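Local coordinates for KaiC-like domain-containing protein (Pyrococcus horikoshii, PDB 2EKD) that is of unknown function but probably has a KaiC-like fold of the P-loop NTPase clan, at residues Met3-Glu6 with Lys7-Leu11; Thr57-Val61 with Ala62-Val66; Pro166-Asp169 with Leu170-Val174. One frame throughout, in Å; residues are numbered along the deposited sequence.

Contact 1 of 3, residues Met3-Glu6 with Lys7-Leu11; sequences MNSE and KFFKL
K7 and N4 touch at the first turn of the short helix 5-9. CB of K7 lies 3.9 Å from CB of M3, a selenomethionine. CG of K7 stands anti to the carbonyl carbon (chi1 -66°), and a bend at chi2 turns the chain back toward N4. CE then passes the amide, 3.3 Å from ND2 of N4. The tip, NZ of K7, donates to a water at 2.5 Å. The same water weakly accepts from the backbone N of N4, so it bridges the two residues. N4 is the N-cap of the helix. Its backbone O takes two weak bonds, from N of K7 and from N of F8. One residue on, N of F9 makes a shorter bond to O of S5, 2.8 Å long at 171°. This carbonyl also lies over one face of the F9 ring. CB of S5 packs on the same ring, 3.2 Å from CE2 of F9. SE of M3 rests 4.1 Å from CB of F8. Side chains of F8 and F9 continue onto I35 of helix 29-37. E6 and K10 run side by side, and NZ of K10 reaches O of E6 in a weak bond.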
loop_
_atom_site.group_PDB
_atom_site.type_symbol
_atom_site.label_atom_id
_atom_site.label_comp_id
_atom_site.label_asym_id
_atom_site.label_seq_id
_atom_site.Cartn_x
_atom_site.Cartn_y
_atom_site.Cartn_z
HETATM N N MSE F 3 4.527 42.709 1.744
HETATM C CA MSE F 3 3.899 43.450 0.611
HETATM C C MSE F 3 2.383 43.459 0.768
HETATM O O MSE F 3 1.817 42.568 1.405
HETATM C CB MSE F 3 4.263 42.782 -0.719
HETATM C CG MSE F 3 3.744 41.356 -0.855
HETATM SE SE MSE F 3 4.260 40.513 -2.371
HETATM C CE MSE F 3 5.733 39.674 -1.798
ATOM N N ASN F 4 1.724 44.469 0.206
ATOM C CA ASN F 4 0.272 44.523 0.284
ATOM C C ASN F 4 -0.271 43.776 -0.928
ATOM O O ASN F 4 0.448 43.569 -1.908
ATOM C CB ASN F 4 -0.236 45.971 0.315
ATOM C CG ASN F 4 0.195 46.774 -0.889
ATOM O OD1 ASN F 4 -0.073 46.399 -2.031
ATOM N ND2 ASN F 4 0.859 47.899 -0.640
ATOM N N SER F 5 -1.532 43.364 -0.853
ATOM C CA SER F 5 -2.166 42.602 -1.927
ATOM C C SER F 5 -1.820 43.066 -3.332
ATOM O O SER F 5 -1.517 42.245 -4.198
ATOM C CB SER F 5 -3.688 42.607 -1.763
ATOM O OG SER F 5 -4.216 43.918 -1.875
ATOM N N GLU F 6 -1.873 44.376 -3.556
ATOM C CA GLU F 6 -1.573 44.945 -4.865
ATOM C C GLU F 6 -0.313 44.336 -5.485
ATOM O O GLU F 6 -0.336 43.895 -6.631
ATOM C CB GLU F 6 -1.422 46.464 -4.753
ATOM C CG GLU F 6 -1.239 47.172 -6.087
ATOM C CD GLU F 6 -1.171 48.684 -5.942
ATOM O OE1 GLU F 6 -0.272 49.174 -5.224
ATOM O OE2 GLU F 6 -2.018 49.382 -6.544
ATOM N N LYS F 7 0.780 44.305 -4.728
ATOM C CA LYS F 7 2.035 43.743 -5.225
ATOM C C LYS F 7 1.931 42.226 -5.407
ATOM O O LYS F 7 2.410 41.675 -6.400
ATOM C CB LYS F 7 3.186 44.064 -4.265
ATOM C CG LYS F 7 3.538 45.548 -4.147
ATOM C CD LYS F 7 2.400 46.355 -3.540
ATOM C CE LYS F 7 2.783 47.817 -3.317
ATOM N NZ LYS F 7 3.874 47.981 -2.306
ATOM N N PHE F 8 1.309 41.560 -4.440
ATOM C CA PHE F 8 1.130 40.114 -4.486
ATOM C C PHE F 8 0.407 39.679 -5.766
ATOM O O PHE F 8 0.862 38.771 -6.468
ATOM C CB PHE F 8 0.335 39.652 -3.256
ATOM C CG PHE F 8 0.014 38.182 -3.252
ATOM C CD1 PHE F 8 1.011 37.237 -3.027
ATOM C CD2 PHE F 8 -1.287 37.743 -3.478
ATOM C CE1 PHE F 8 0.718 35.870 -3.026
ATOM C CE2 PHE F 8 -1.594 36.379 -3.480
ATOM C CZ PHE F 8 -0.589 35.440 -3.254
ATOM N N PHE F 9 -0.716 40.326 -6.070
ATOM C CA PHE F 9 -1.478 39.971 -7.263
ATOM C C PHE F 9 -0.687 40.193 -8.550
ATOM O O PHE F 9 -0.982 39.583 -9.575
ATOM C CB PHE F 9 -2.790 40.766 -7.332
ATOM C CG PHE F 9 -3.677 40.580 -6.133
ATOM C CD1 PHE F 9 -3.890 39.314 -5.594
ATOM C CD2 PHE F 9 -4.302 41.671 -5.540
ATOM C CE1 PHE F 9 -4.708 39.138 -4.483
ATOM C CE2 PHE F 9 -5.125 41.503 -4.426
ATOM C CZ PHE F 9 -5.325 40.235 -3.896
ATOM N N LYS F 10 0.317 41.065 -8.486
ATOM C CA LYS F 10 1.163 41.369 -9.636
ATOM C C LYS F 10 2.055 40.181 -10.036
ATOM O O LYS F 10 2.681 40.168 -11.091
ATOM C CB LYS F 10 2.016 42.595 -9.294
ATOM C CG LYS F 10 1.180 43.873 -9.172
ATOM C CD LYS F 10 0.513 44.268 -10.492
ATOM C CE LYS F 10 -0.011 45.710 -10.470
ATOM N NZ LYS F 10 -1.051 45.837 -9.451
ATOM N N LEU F 11 2.141 39.177 -9.134
ATOM C CA LEU F 11 2.868 37.954 -9.487
ATOM C C LEU F 11 2.100 37.142 -10.531
ATOM O O LEU F 11 2.621 36.255 -11.192
ATOM C CB LEU F 11 3.032 37.097 -8.232
ATOM C CG LEU F 11 3.856 37.772 -7.140
ATOM C CD1 LEU F 11 3.944 36.908 -5.881
ATOM C CD2 LEU F 11 5.292 38.052 -7.575
HETATM O O HOH W 1 4.280 46.556 -0.251
#

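Contact 2 of 3, residues Thr57-Val61 with Ala62-Val66; sequences TRLKV and AGFDV
L59 and F64 meet where helix 51-61 ends in a Schellman motif, with G63 at positive phi. O of R58 takes a weak bond from N of A62, while the R58 guanidinium group turns away to a salt bridge with E29. L59 follows, with both its backbone O and its side chain engaged. Its O accepts from N of F64 at 3.1 Å, the six-to-one bond of the motif. Its CD2 branch comes over the face of the F64 ring. This is a CH-pi contact, 4.1 Å from CD2 of L59 to the F64 ring centroid and 11° off the normal. The F64 ring also meets Y33 edge-to-face. With an alanine here, CD2 of L59 would probably lose the ring face it lies against, and Y33 its edge-to-face partner. CB of L59 also touches CG1 of V66 at 4.1 Å. K60 O takes the five-to-two bond, 3.0 Å from N of G63, with the donor well above the carbonyl plane. V61 faces a second subunit, where it packs on G145. A water donates to O of K60 at 3.0 Å and to O of F64 at 2.6 Å.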
loop_
_atom_site.group_PDB
_atom_site.type_symbol
_atom_site.label_atom_id
_atom_site.label_comp_id
_atom_site.label_asym_id
_atom_site.label_seq_id
_atom_site.Cartn_x
_atom_site.Cartn_y
_atom_site.Cartn_z
ATOM N N THR F 57 -15.355 31.494 10.145
ATOM C CA THR F 57 -15.448 31.179 11.572
ATOM C C THR F 57 -14.088 31.136 12.272
ATOM O O THR F 57 -13.938 31.636 13.380
ATOM C CB THR F 57 -16.153 29.812 11.785
ATOM O OG1 THR F 57 -17.511 29.898 11.338
ATOM C CG2 THR F 57 -16.142 29.423 13.256
ATOM N N ARG F 58 -13.101 30.523 11.627
ATOM C CA ARG F 58 -11.767 30.413 12.209
ATOM C C ARG F 58 -11.126 31.782 12.359
ATOM O O ARG F 58 -10.458 32.054 13.356
ATOM C CB ARG F 58 -10.882 29.511 11.343
ATOM C CG ARG F 58 -10.504 28.192 12.010
ATOM C CD ARG F 58 -10.591 27.015 11.052
ATOM N NE ARG F 58 -9.850 27.228 9.807
ATOM C CZ ARG F 58 -10.271 26.783 8.624
ATOM N NH1 ARG F 58 -11.415 26.111 8.542
ATOM N NH2 ARG F 58 -9.562 27.004 7.527
ATOM N N LEU F 59 -11.333 32.637 11.363
ATOM C CA LEU F 59 -10.783 33.987 11.386
ATOM C C LEU F 59 -11.482 34.795 12.478
ATOM O O LEU F 59 -10.846 35.560 13.203
ATOM C CB LEU F 59 -10.985 34.657 10.024
ATOM C CG LEU F 59 -10.084 34.103 8.914
ATOM C CD1 LEU F 59 -10.530 34.615 7.553
ATOM C CD2 LEU F 59 -8.643 34.513 9.192
ATOM N N LYS F 60 -12.792 34.597 12.592
ATOM C CA LYS F 60 -13.607 35.294 13.583
ATOM C C LYS F 60 -13.159 34.960 14.999
ATOM O O LYS F 60 -12.962 35.858 15.812
ATOM C CB LYS F 60 -15.079 34.926 13.394
ATOM C CG LYS F 60 -16.070 35.827 14.125
ATOM C CD LYS F 60 -17.482 35.529 13.636
ATOM C CE LYS F 60 -18.522 36.492 14.187
ATOM N NZ LYS F 60 -18.927 36.139 15.566
ATOM N N VAL F 61 -12.995 33.674 15.303
ATOM C CA VAL F 61 -12.552 33.284 16.640
ATOM C C VAL F 61 -11.118 33.760 16.876
ATOM O O VAL F 61 -10.711 33.986 18.020
ATOM C CB VAL F 61 -12.597 31.745 16.852
ATOM C CG1 VAL F 61 -13.932 31.202 16.398
ATOM C CG2 VAL F 61 -11.457 31.071 16.105
ATOM N N ALA F 62 -10.361 33.911 15.791
ATOM C CA ALA F 62 -8.973 34.363 15.882
ATOM C C ALA F 62 -8.880 35.849 16.222
ATOM O O ALA F 62 -7.801 36.348 16.535
ATOM C CB ALA F 62 -8.231 34.079 14.563
ATOM N N GLY F 63 -10.012 36.549 16.149
ATOM C CA GLY F 63 -10.036 37.967 16.469
ATOM C C GLY F 63 -9.974 38.920 15.285
ATOM O O GLY F 63 -9.891 40.137 15.460
ATOM N N PHE F 64 -10.006 38.387 14.071
ATOM C CA PHE F 64 -9.953 39.251 12.900
ATOM C C PHE F 64 -11.274 39.985 12.690
ATOM O O PHE F 64 -12.329 39.544 13.144
ATOM C CB PHE F 64 -9.638 38.441 11.638
ATOM C CG PHE F 64 -8.222 37.937 11.568
ATOM C CD1 PHE F 64 -7.782 36.926 12.417
ATOM C CD2 PHE F 64 -7.326 38.478 10.648
ATOM C CE1 PHE F 64 -6.471 36.457 12.353
ATOM C CE2 PHE F 64 -6.007 38.016 10.574
ATOM C CZ PHE F 64 -5.580 37.003 11.430
ATOM N N ASP F 65 -11.205 41.124 12.016
ATOM C CA ASP F 65 -12.403 41.875 11.688
ATOM C C ASP F 65 -12.878 41.192 10.409
ATOM O O ASP F 65 -12.235 41.301 9.369
ATOM C CB ASP F 65 -12.061 43.340 11.416
ATOM C CG ASP F 65 -13.190 44.084 10.738
ATOM O OD1 ASP F 65 -14.332 44.034 11.244
ATOM O OD2 ASP F 65 -12.931 44.722 9.695
ATOM N N VAL F 66 -13.992 40.476 10.495
ATOM C CA VAL F 66 -14.514 39.744 9.350
ATOM C C VAL F 66 -15.584 40.452 8.525
ATOM O O VAL F 66 -16.306 39.810 7.765
ATOM C CB VAL F 66 -15.055 38.365 9.791
ATOM C CG1 VAL F 66 -13.910 37.501 10.284
ATOM C CG2 VAL F 66 -16.091 38.538 10.899
HETATM O O HOH W 2 -13.174 38.829 15.510
#

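Contact 3 of 3, residues Pro166-Asp169 with Leu170-Val174; sequences PILD and LLEEV
L168 and E172 meet one turn apart on helix 165-174, and backbone bonds join their two turns. N of E172 donates to O of L168 at 2.9 Å, nearly straight at 163°. N of L171 reaches O of I167 at 2.9 Å, and N of L170 reaches O of P166 at 3.0 Å. The fourth bond, from N of E173 to O of D169, is weak. These are the i to i+4 bonds of an alpha helix.

Apolar contact between the side chains is slight. CD1 of L168 comes within 4.2 Å of CG of E172, the two side chains crossing at a slant. A chi1 of -59° in E172 brings its CG to 3.2 Å from O of L168.

The charged groups are arranged around water. OD1 of D169 and OE1 of E172 carry like charges 4.4 Å apart. Two waters bridge them, and the firmer one donates to OE1 of E172 at 3.0 Å. OD2 of D169 pairs with K162 of a third subunit, and OE2 of E172 with K189. These lysines probably ease the repulsion, although OE2 of E172 also lies close to the like charge of E21. The carboxylate of E173 is hydrogen-bonded to N156 and Y22 of that same third subunit.

I167 and V174 pack on helix 130-141, L168 and L171 on helix 157-163, and E172 on L19 of strand 17-22.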
loop_
_atom_site.group_PDB
_atom_site.type_symbol
_atom_site.label_atom_id
_atom_site.label_comp_id
_atom_site.label_asym_id
_atom_site.label_seq_id
_atom_site.Cartn_x
_atom_site.Cartn_y
_atom_site.Cartn_z
ATOM N N PRO F 166 -3.177 10.471 -8.470
ATOM C CA PRO F 166 -3.220 10.844 -9.891
ATOM C C PRO F 166 -3.983 12.152 -10.110
ATOM O O PRO F 166 -3.561 13.013 -10.883
ATOM C CB PRO F 166 -3.929 9.654 -10.540
ATOM C CG PRO F 166 -3.459 8.509 -9.716
ATOM C CD PRO F 166 -3.571 9.061 -8.294
ATOM N N ILE F 167 -5.106 12.295 -9.415
ATOM C CA ILE F 167 -5.934 13.485 -9.529
ATOM C C ILE F 167 -5.165 14.757 -9.170
ATOM O O ILE F 167 -5.319 15.789 -9.824
ATOM C CB ILE F 167 -7.178 13.370 -8.631
ATOM C CG1 ILE F 167 -8.032 12.191 -9.100
ATOM C CG2 ILE F 167 -7.965 14.675 -8.655
ATOM C CD1 ILE F 167 -8.561 12.342 -10.517
ATOM N N LEU F 168 -4.341 14.686 -8.129
ATOM C CA LEU F 168 -3.563 15.846 -7.732
ATOM C C LEU F 168 -2.626 16.254 -8.872
ATOM O O LEU F 168 -2.531 17.429 -9.216
ATOM C CB LEU F 168 -2.753 15.548 -6.467
ATOM C CG LEU F 168 -1.894 16.719 -5.977
ATOM C CD1 LEU F 168 -2.787 17.941 -5.708
ATOM C CD2 LEU F 168 -1.152 16.310 -4.696
ATOM N N ASP F 169 -1.941 15.277 -9.457
ATOM C CA ASP F 169 -1.021 15.548 -10.556
ATOM C C ASP F 169 -1.742 16.151 -11.762
ATOM O O ASP F 169 -1.199 17.006 -12.453
ATOM C CB ASP F 169 -0.302 14.263 -10.978
ATOM C CG ASP F 169 0.836 13.897 -10.041
ATOM O OD1 ASP F 169 1.866 14.615 -10.048
ATOM O OD2 ASP F 169 0.696 12.898 -9.296
ATOM N N LEU F 170 -2.957 15.684 -12.023
ATOM C CA LEU F 170 -3.734 16.204 -13.135
ATOM C C LEU F 170 -4.099 17.660 -12.857
ATOM O O LEU F 170 -4.043 18.501 -13.749
ATOM C CB LEU F 170 -5.020 15.397 -13.328
ATOM C CG LEU F 170 -5.101 14.280 -14.366
ATOM C CD1 LEU F 170 -6.579 14.052 -14.665
ATOM C CD2 LEU F 170 -4.371 14.654 -15.653
ATOM N N LEU F 171 -4.479 17.937 -11.612
ATOM C CA LEU F 171 -4.862 19.280 -11.187
ATOM C C LEU F 171 -3.697 20.259 -11.313
ATOM O O LEU F 171 -3.866 21.379 -11.806
ATOM C CB LEU F 171 -5.327 19.261 -9.728
ATOM C CG LEU F 171 -6.672 19.877 -9.349
ATOM C CD1 LEU F 171 -6.748 19.959 -7.832
ATOM C CD2 LEU F 171 -6.836 21.260 -9.967
ATOM N N GLU F 172 -2.522 19.845 -10.842
ATOM C CA GLU F 172 -1.343 20.698 -10.903
ATOM C C GLU F 172 -0.955 20.957 -12.355
ATOM O O GLU F 172 -0.369 21.991 -12.674
ATOM C CB GLU F 172 -0.169 20.057 -10.148
ATOM C CG GLU F 172 -0.462 19.780 -8.668
ATOM C CD GLU F 172 0.788 19.454 -7.860
ATOM O OE1 GLU F 172 1.652 18.700 -8.352
ATOM O OE2 GLU F 172 0.902 19.942 -6.717
ATOM N N GLU F 173 -1.311 20.025 -13.232
ATOM C CA GLU F 173 -1.002 20.153 -14.650
ATOM C C GLU F 173 -1.828 21.234 -15.363
ATOM O O GLU F 173 -1.286 22.033 -16.123
ATOM C CB GLU F 173 -1.225 18.811 -15.361
ATOM C CG GLU F 173 -0.782 18.813 -16.822
ATOM C CD GLU F 173 -1.105 17.514 -17.563
ATOM O OE1 GLU F 173 -0.952 16.414 -16.981
ATOM O OE2 GLU F 173 -1.493 17.598 -18.748
ATOM N N VAL F 174 -3.137 21.255 -15.114
ATOM C CA VAL F 174 -4.019 22.205 -15.780
ATOM C C VAL F 174 -3.954 23.651 -15.321
ATOM O O VAL F 174 -4.362 24.548 -16.062
ATOM C CB VAL F 174 -5.489 21.739 -15.712
ATOM C CG1 VAL F 174 -5.617 20.345 -16.322
ATOM C CG2 VAL F 174 -5.977 21.750 -14.275
HETATM O O HOH W 3 3.433 17.493 -10.417
HETATM O O HOH W 4 1.410 15.537 -7.291
#

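Every touching residue of contact 3 is buried, whereas contacts 1 and 2 are only partly buried. All three are local, and each lies on a different helix: contact 1 takes in the N-cap and helix 5-9, contact 2 the end of 51-61, contact 3 lies within 165-174. Contacts 1 and 2, centres about 23 Å apart, share a neighbour, helix 29-37. Contacts 2 and 3 lie on opposite sides of the chain's centre, and each meets a different subunit. No other subunit touches contact 1. Chemistry follows place: the helix ends rely on capping and aromatic packing, while the buried helix sets acidic groups at a subunit interface, met by a lysine and neutral hydrogen-bonding groups.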